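Side-chain contact in MFP2B (Ascaris suum, PDB 2BJR), which probably enhances polymerization of the major sperm protein during the amoeboid motility of nematode sperm, and binds a zinc ion: residues W286-F289 and P290-A293. Sequence-based numbering, arbitrary orientation.
Sequences WKPF and PEAA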
loop_
_atom_site.group_PDB
_atom_site.type_symbol
_atom_site.label_atom_id
_atom_site.label_comp_id
_atom_site.label_asym_id
_atom_site.label_seq_id
_atom_site.Cartn_x
_atom_site.Cartn_y
_atom_site.Cartn_z
ATOM N N TRP A 286 12.828 -17.117 -1.005
ATOM C CA TRP A 286 12.757 -17.073 -2.457
ATOM C C TRP A 286 12.769 -18.499 -2.902
ATOM O O TRP A 286 13.618 -19.269 -2.433
ATOM C CB TRP A 286 13.908 -16.275 -3.051
ATOM C CG TRP A 286 13.859 -14.835 -2.636
ATOM C CD1 TRP A 286 14.209 -14.309 -1.411
ATOM C CD2 TRP A 286 13.428 -13.744 -3.429
ATOM N NE1 TRP A 286 14.029 -12.948 -1.413
ATOM C CE2 TRP A 286 13.540 -12.570 -2.635
ATOM C CE3 TRP A 286 12.939 -13.624 -4.729
ATOM C CZ2 TRP A 286 13.195 -11.314 -3.105
ATOM C CZ3 TRP A 286 12.587 -12.354 -5.180
ATOM C CH2 TRP A 286 12.757 -11.216 -4.372
ATOM N N LYS A 287 11.802 -18.867 -3.731
ATOM C CA LYS A 287 11.612 -20.269 -4.155
ATOM C C LYS A 287 11.642 -20.385 -5.665
ATOM O O LYS A 287 11.201 -19.458 -6.358
ATOM C CB LYS A 287 10.270 -20.798 -3.659
ATOM C CG LYS A 287 10.079 -20.791 -2.155
ATOM C CD LYS A 287 11.118 -21.768 -1.494
ATOM C CE LYS A 287 10.746 -22.089 -0.055
ATOM N NZ LYS A 287 11.936 -22.636 0.689
ATOM N N PRO A 288 12.171 -21.510 -6.197
ATOM C CA PRO A 288 12.169 -21.752 -7.633
ATOM C C PRO A 288 10.760 -21.697 -8.134
ATOM O O PRO A 288 9.832 -22.120 -7.439
ATOM C CB PRO A 288 12.801 -23.174 -7.779
ATOM C CG PRO A 288 13.667 -23.329 -6.547
ATOM C CD PRO A 288 12.836 -22.615 -5.467
ATOM N N PHE A 289 10.614 -21.175 -9.337
ATOM C CA PHE A 289 9.317 -20.932 -9.926
ATOM C C PHE A 289 8.352 -22.171 -9.861
ATOM O O PHE A 289 7.179 -22.012 -9.539
ATOM C CB PHE A 289 9.487 -20.409 -11.358
ATOM C CG PHE A 289 8.200 -20.045 -12.021
ATOM C CD1 PHE A 289 7.780 -18.716 -12.095
ATOM C CD2 PHE A 289 7.399 -21.010 -12.619
ATOM C CE1 PHE A 289 6.603 -18.377 -12.715
ATOM C CE2 PHE A 289 6.191 -20.651 -13.236
ATOM C CZ PHE A 289 5.791 -19.336 -13.258
ATOM N N PRO A 290 8.802 -23.374 -10.195
ATOM C CA PRO A 290 7.885 -24.521 -10.146
ATOM C C PRO A 290 7.376 -24.848 -8.761
ATOM O O PRO A 290 6.257 -25.312 -8.626
ATOM C CB PRO A 290 8.711 -25.661 -10.765
ATOM C CG PRO A 290 9.797 -24.968 -11.527
ATOM C CD PRO A 290 10.124 -23.749 -10.728
ATOM N N GLU A 291 8.174 -24.580 -7.734
ATOM C CA GLU A 291 7.728 -24.732 -6.369
ATOM C C GLU A 291 6.758 -23.612 -5.978
ATOM O O GLU A 291 5.691 -23.862 -5.407
ATOM C CB GLU A 291 8.939 -24.807 -5.436
ATOM C CG GLU A 291 8.557 -25.031 -3.992
ATOM C CD GLU A 291 9.740 -25.057 -3.037
ATOM O OE1 GLU A 291 10.915 -25.054 -3.483
ATOM O OE2 GLU A 291 9.462 -25.064 -1.830
ATOM N N ALA A 292 7.111 -22.383 -6.341
ATOM C CA ALA A 292 6.242 -21.237 -6.109
ATOM C C ALA A 292 4.857 -21.420 -6.701
ATOM O O ALA A 292 3.884 -20.977 -6.137
ATOM C CB ALA A 292 6.907 -19.942 -6.666
ATOM N N ALA A 293 4.777 -22.088 -7.835
ATOM C CA ALA A 293 3.513 -22.317 -8.542
ATOM C C ALA A 293 2.535 -23.295 -7.859
ATOM O O ALA A 293 1.393 -23.413 -8.295
ATOM C CB ALA A 293 3.795 -22.773 -9.959
HETATM O O HOH W 1 11.078 -25.248 0.221
#
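Pro288, at the N-cap position, meets Glu291 and Ala292 where strand 282-288 of an antiparallel sheet turns into the one-turn helix 289-292. The carbonyl O of Pro288 receives Ala292 N at 2.9 Å in a nearly straight bond (172°), and Glu291 N only weakly. The next rung, Ala293 N to Phe289 O at 2.9 Å, is more bent. Proline suits position 290, in the first turn, because its N has no hydrogen to offer and none is called for there.

The charged pair is bridged rather than joined directly. Glu291, with CG anti to its backbone N (chi1 -177°) and an extended chain beyond, reaches back beside the ring of Pro288, its OE1 3.7 Å from Pro288 CD. Lys287, bent at chi2, is long enough to lay CD and CE against the same carboxylate while NZ reaches on to a salt bridge with Asp285; its side chain also makes a cation-pi contact with Trp300.

The short methyl of Ala292 lets the helix lie close on Val356 and Cys358 of strand 355-361, and the apolar ring of Phe289 suits its buried place against Ile330 and Val351. One water accepts from Lys287 NZ at 2.8 Å and donates to Glu291 OE2 at 2.6 Å.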